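Local atomic coordinates of SAHS4 (Ramazzottius varieornatus, PDB entry 5Z4G), a protein that probably shields other molecules as a secreted, heat-soluble protein when water is scarce, and binds zinc ions. Residues A[48-53]-A[100-105]; A[76-81]-A[85-90]. One frame throughout, in Å; residues are numbered along the deposited sequence.

Interaction 1 (A[48-53]-A[100-105]). With ZN (zinc ion), chain D.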
loop_
_atom_site.group_PDB
_atom_site.type_symbol
_atom_site.label_atom_id
_atom_site.label_comp_id
_atom_site.label_asym_id
_atom_site.label_seq_id
_atom_site.Cartn_x
_atom_site.Cartn_y
_atom_site.Cartn_z
ATOM N N PRO A 48 9.948 8.747 9.738
ATOM C CA PRO A 48 10.809 8.564 10.916
ATOM C C PRO A 48 11.705 7.326 10.777
ATOM O O PRO A 48 11.326 6.389 10.066
ATOM C CB PRO A 48 9.806 8.383 12.060
ATOM C CG PRO A 48 8.583 7.840 11.408
ATOM C CD PRO A 48 8.527 8.493 10.058
ATOM N N PRO A 49 12.889 7.319 11.433
ATOM C CA PRO A 49 13.785 6.150 11.390
ATOM C C PRO A 49 13.118 4.807 11.707
ATOM O O PRO A 49 13.474 3.807 11.088
ATOM C CB PRO A 49 14.845 6.483 12.443
ATOM C CG PRO A 49 14.921 7.968 12.403
ATOM C CD PRO A 49 13.517 8.444 12.161
ATOM N N LYS A 50 12.157 4.787 12.637
ATOM C CA LYS A 50 11.439 3.549 12.992
ATOM C C LYS A 50 10.648 2.947 11.824
ATOM O O LYS A 50 10.515 1.729 11.735
ATOM C CB LYS A 50 10.542 3.737 14.229
ATOM C CG LYS A 50 9.318 4.632 14.049
ATOM C CD LYS A 50 8.448 4.625 15.297
ATOM C CE LYS A 50 7.070 5.204 15.026
ATOM N NZ LYS A 50 6.179 4.253 14.302
ATOM N N ASP A 51 10.134 3.809 10.948
ATOM C CA ASP A 51 9.406 3.386 9.748
ATOM C C ASP A 51 10.348 3.085 8.584
ATOM O O ASP A 51 10.112 2.141 7.818
ATOM C CB ASP A 51 8.359 4.435 9.349
ATOM C CG ASP A 51 7.187 4.515 10.330
ATOM O OD1 ASP A 51 7.036 3.626 11.201
ATOM O OD2 ASP A 51 6.401 5.479 10.223
ATOM N N GLN A 52 11.411 3.886 8.466
ATOM C CA GLN A 52 12.484 3.690 7.480
ATOM C C GLN A 52 13.061 2.277 7.525
ATOM O O GLN A 52 13.291 1.669 6.480
ATOM C CB GLN A 52 13.622 4.689 7.712
ATOM C CG GLN A 52 13.380 6.099 7.201
ATOM C CD GLN A 52 14.560 7.012 7.488
ATOM O OE1 GLN A 52 15.679 6.759 7.038
ATOM N NE2 GLN A 52 14.312 8.087 8.229
ATOM N N ALA A 53 13.277 1.776 8.744
ATOM C CA ALA A 53 13.851 0.450 9.002
ATOM C C ALA A 53 13.094 -0.704 8.336
ATOM O O ALA A 53 13.701 -1.718 7.981
ATOM C CB ALA A 53 13.956 0.214 10.503
ATOM N N SER A 100 -4.740 2.633 12.973
ATOM C CA SER A 100 -3.854 3.254 13.947
ATOM C C SER A 100 -2.592 2.426 14.078
ATOM O O SER A 100 -2.652 1.195 14.068
ATOM C CB SER A 100 -4.548 3.370 15.303
ATOM O OG SER A 100 -5.756 4.097 15.181
ATOM N N HIS A 101 -1.454 3.110 14.175
ATOM C CA HIS A 101 -0.164 2.466 14.426
ATOM C C HIS A 101 0.626 3.308 15.412
ATOM O O HIS A 101 0.883 4.490 15.152
ATOM C CB HIS A 101 0.621 2.282 13.119
ATOM C CG HIS A 101 1.952 1.616 13.297
ATOM N ND1 HIS A 101 3.149 2.293 13.190
ATOM C CD2 HIS A 101 2.270 0.334 13.587
ATOM C CE1 HIS A 101 4.147 1.452 13.396
ATOM N NE2 HIS A 101 3.640 0.257 13.640
ATOM N N ASP A 102 1.002 2.695 16.538
ATOM C CA ASP A 102 1.714 3.377 17.632
ATOM C C ASP A 102 1.050 4.715 17.987
ATOM O O ASP A 102 1.717 5.746 18.081
ATOM C CB ASP A 102 3.213 3.557 17.305
ATOM C CG ASP A 102 3.966 2.234 17.176
ATOM O OD1 ASP A 102 3.588 1.240 17.834
ATOM O OD2 ASP A 102 4.962 2.200 16.419
ATOM N N GLY A 103 -0.275 4.677 18.149
ATOM C CA GLY A 103 -1.069 5.845 18.537
ATOM C C GLY A 103 -1.192 6.970 17.522
ATOM O O GLY A 103 -1.506 8.101 17.895
ATOM N N VAL A 104 -0.940 6.667 16.249
ATOM C CA VAL A 104 -1.090 7.641 15.162
ATOM C C VAL A 104 -2.229 7.159 14.259
ATOM O O VAL A 104 -2.124 6.089 13.657
ATOM C CB VAL A 104 0.215 7.792 14.330
ATOM C CG1 VAL A 104 0.028 8.797 13.202
ATOM C CG2 VAL A 104 1.393 8.213 15.208
ATOM N N ASP A 105 -3.304 7.948 14.170
ATOM C CA ASP A 105 -4.468 7.619 13.340
ATOM C C ASP A 105 -4.259 8.000 11.885
ATOM O O ASP A 105 -3.727 9.068 11.568
ATOM C CB ASP A 105 -5.740 8.300 13.858
ATOM C CG ASP A 105 -6.311 7.642 15.112
ATOM O OD1 ASP A 105 -5.733 6.659 15.632
ATOM O OD2 ASP A 105 -7.363 8.124 15.582
HETATM ZN ZN ZN D . 4.635 -1.438 14.333
#
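Lys50 reaches from the short helix 49-52 to Asp102 and His101, in the tight turn joining strands 97-101 and 104-113 of a barrel related to the fatty-acid-binding proteins. As in that family, this helix and turn probably flank the portal; here they are joined through Lys50. The backbones stay well apart, the CA atoms of Asp51 and His101 lying 10.7 Å apart, so the contact rests on side chains. Pro48 sits at the N-cap position, its O receiving the first backbone bonds of the helix, from N of Asp51 and Gln52. On the other segment, a type I' turn from His101 to Val104 closes a two-residue hairpin.

The lysine chain starts at CB, which points toward the turn, and its CG sits between the backbone N and the carbonyl carbon (chi1 69°). CG and CD carry it onward in extended form. CE is the first atom to approach the turn, lying 3.9 Å from Asp102 OD2. A bend at the last torsion (chi4 77°) then places NZ between two carboxylates. Across the contact, Lys50 NZ forms a salt bridge with Asp102 OD2 at 3.2 Å, using the anti lone pair of that oxygen. Within its own helix, Lys50 NZ also bonds to Asp51 OD1 at 3.3 Å, on the syn side but 34° out of the carboxylate plane. The three residues thus form a network, whose one ammonium group would probably ease the repulsion between the two acids.

Lys50 NZ also lies 3.6 Å from His101 CE1, in an oblique approach to the ring. Asp102 CG sits above one face of this imidazole, displaced toward its rim. The ring is fixed by the metal: His101 NE2 binds the zinc ion at 2.1 Å, with His85 ND1 as a second ligand.

Interaction 2 (A[76-81]-A[85-90]); sequences VQTSFP and HKMETS. With ZN (zinc ion), chain D.
Val76 and Thr78 form antiparallel hydrogen-bonded pairs with Thr89 and Met87, in a hairpin whose strand axes approach to 4.7 Å and run at 179° to each other. Each pair closes two backbone bonds, such as Val76 N to Thr89 O at 3.0 Å. Between them lies the non-hydrogen-bonded pair Gln77 and Glu88.

On the face carrying Gln77 and Glu88, Gln77 NE2 donates to Glu88 OE1 at 2.9 Å. Its CG stands anti to the backbone N (chi1 -179°), and the extended chain brings the amide over the carboxylate, the two planes 83° apart. The donor thus meets OE1 from above the carboxylate plane while the oxygen stays near the amide plane. Replacing Gln77 with an alanine would probably leave Glu88 OE1 without this donor and the glutamate side chain freer to turn.

On the face carrying Val76, Thr78, Met87 and Thr89, Val76 CG1 lies alongside Thr89 CG2 at 3.6 Å and, in one Met87 conformer, touches Met87 CE. Near the turn, His85 O meets the edge of the Phe80 ring at Phe80 CD1, 3.1 Å away, while His85 ND1 binds the zinc ion at 2.1 Å.

Strand 86-91 is an edge of the fatty-acid-binding-protein-like barrel sheet, while 74-79 is bonded on its other side to strand 62-66, through Gln77 with Lys64; beyond helix 49-52, Tyr55 meets the Phe80 ring.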
loop_
_atom_site.group_PDB
_atom_site.type_symbol
_atom_site.label_atom_id
_atom_site.label_comp_id
_atom_site.label_asym_id
_atom_site.label_seq_id
_atom_site.Cartn_x
_atom_site.Cartn_y
_atom_site.Cartn_z
ATOM N N VAL A 76 -7.378 -6.751 2.760
ATOM C CA VAL A 76 -5.957 -6.472 2.572
ATOM C C VAL A 76 -5.201 -6.968 3.793
ATOM O O VAL A 76 -5.676 -6.844 4.926
ATOM C CB VAL A 76 -5.663 -4.968 2.275
ATOM C CG1 VAL A 76 -6.212 -4.057 3.376
ATOM C CG2 VAL A 76 -4.168 -4.716 2.045
ATOM N N GLN A 77 -4.025 -7.529 3.541
ATOM C CA GLN A 77 -3.131 -7.959 4.584
ATOM C C GLN A 77 -1.721 -7.606 4.162
ATOM O O GLN A 77 -1.322 -7.888 3.025
ATOM C CB GLN A 77 -3.271 -9.466 4.812
ATOM C CG GLN A 77 -2.386 -10.029 5.906
ATOM C CD GLN A 77 -2.415 -11.537 5.912
ATOM O OE1 GLN A 77 -1.852 -12.186 5.027
ATOM N NE2 GLN A 77 -3.078 -12.106 6.908
ATOM N N THR A 78 -0.990 -6.944 5.055
ATOM C CA THR A 78 0.431 -6.706 4.852
ATOM C C THR A 78 1.195 -7.323 6.005
ATOM O O THR A 78 0.737 -7.323 7.151
ATOM C CB THR A 78 0.812 -5.212 4.740
ATOM O OG1 THR A 78 0.450 -4.524 5.939
ATOM C CG2 THR A 78 0.140 -4.558 3.562
ATOM N N SER A 79 2.354 -7.870 5.685
ATOM C CA SER A 79 3.250 -8.399 6.706
ATOM C C SER A 79 4.681 -8.103 6.333
ATOM O O SER A 79 5.009 -7.934 5.154
ATOM C CB SER A 79 3.030 -9.897 6.927
ATOM O OG SER A 79 3.232 -10.634 5.740
ATOM N N PHE A 80 5.515 -8.019 7.361
ATOM C CA PHE A 80 6.932 -7.804 7.200
ATOM C C PHE A 80 7.591 -8.996 7.902
ATOM O O PHE A 80 7.921 -8.896 9.088
ATOM C CB PHE A 80 7.338 -6.453 7.819
ATOM C CG PHE A 80 6.764 -5.247 7.110
ATOM C CD1 PHE A 80 5.442 -4.837 7.327
ATOM C CD2 PHE A 80 7.554 -4.500 6.239
ATOM C CE1 PHE A 80 4.921 -3.727 6.674
ATOM C CE2 PHE A 80 7.042 -3.381 5.594
ATOM C CZ PHE A 80 5.726 -2.997 5.806
ATOM N N PRO A 81 7.760 -10.139 7.178
ATOM C CA PRO A 81 8.290 -11.387 7.759
ATOM C C PRO A 81 9.573 -11.165 8.558
ATOM O O PRO A 81 10.536 -10.593 8.040
ATOM C CB PRO A 81 8.568 -12.265 6.532
ATOM C CG PRO A 81 7.647 -11.757 5.490
ATOM C CD PRO A 81 7.526 -10.281 5.725
ATOM N N HIS A 85 5.158 -5.952 12.703
ATOM C CA HIS A 85 4.416 -4.907 12.035
ATOM C C HIS A 85 3.596 -5.616 10.979
ATOM O O HIS A 85 4.073 -5.908 9.876
ATOM C CB HIS A 85 5.351 -3.847 11.440
ATOM C CG HIS A 85 6.424 -3.394 12.381
ATOM N ND1 HIS A 85 6.252 -2.354 13.271
ATOM C CD2 HIS A 85 7.678 -3.857 12.584
ATOM C CE1 HIS A 85 7.362 -2.189 13.969
ATOM N NE2 HIS A 85 8.241 -3.090 13.572
ATOM N N LYS A 86 2.380 -5.971 11.374
ATOM C CA LYS A 86 1.384 -6.492 10.434
ATOM C C LYS A 86 0.150 -5.595 10.373
ATOM O O LYS A 86 -0.113 -4.821 11.298
ATOM C CB LYS A 86 1.009 -7.944 10.782
ATOM C CG LYS A 86 0.299 -8.140 12.118
ATOM C CD LYS A 86 -0.048 -9.600 12.408
ATOM C CE LYS A 86 -1.096 -10.190 11.463
ATOM N NZ LYS A 86 -2.414 -9.497 11.458
ATOM N N MET A 87 -0.589 -5.711 9.275
ATOM C CA MET A 87 -1.870 -5.039 9.119
ATOM C C MET A 87 -2.825 -6.001 8.429
ATOM O O MET A 87 -2.428 -6.718 7.514
ATOM C CB MET A 87 -1.703 -3.748 8.308
ATOM C CG MET A 87 -2.971 -2.915 8.138
ATOM S SD MET A 87 -3.970 -3.396 6.713
ATOM C CE MET A 87 -3.071 -2.580 5.393
ATOM N N GLU A 88 -4.078 -6.006 8.875
ATOM C CA GLU A 88 -5.125 -6.828 8.269
ATOM C C GLU A 88 -6.445 -6.118 8.468
ATOM O O GLU A 88 -6.856 -5.866 9.596
ATOM C CB GLU A 88 -5.136 -8.248 8.865
ATOM C CG GLU A 88 -6.336 -9.102 8.472
ATOM C CD GLU A 88 -5.988 -10.545 8.165
ATOM O OE1 GLU A 88 -5.028 -11.086 8.760
ATOM O OE2 GLU A 88 -6.693 -11.143 7.324
ATOM N N THR A 89 -7.089 -5.774 7.361
ATOM C CA THR A 89 -8.343 -5.039 7.414
ATOM C C THR A 89 -9.220 -5.329 6.196
ATOM O O THR A 89 -8.845 -6.099 5.304
ATOM C CB THR A 89 -8.112 -3.515 7.662
ATOM O OG1 THR A 89 -9.312 -2.919 8.169
ATOM C CG2 THR A 89 -7.653 -2.766 6.409
ATOM N N SER A 90 -10.404 -4.727 6.197
ATOM C CA SER A 90 -11.331 -4.813 5.084
ATOM C C SER A 90 -11.757 -3.402 4.716
ATOM O O SER A 90 -11.698 -2.493 5.543
ATOM C CB SER A 90 -12.542 -5.666 5.458
ATOM O OG SER A 90 -13.134 -5.196 6.652
HETATM ZN ZN ZN D . 4.635 -1.438 14.333
#

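The centres of interactions 1 and 2 are 14 Å apart, yet they meet at one zinc ion, where His101 NE2 and His85 ND1 come within 3.7 Å. Along the chain the order is 48-53, 76-81, 85-90, 100-105, so the hairpin of interaction 2 lies wholly between the two halves of interaction 1. Strands 86-91 and 97-101 are consecutive in sequence but are the two outermost strands of the antiparallel sheet. The metal therefore ties together the turn regions of the hairpins that carry these end strands, beside helix 49-52; in a fatty-acid-binding-protein-like barrel they lie on either side of the gap between the fourth and fifth strands, at what would correspond to the portal end.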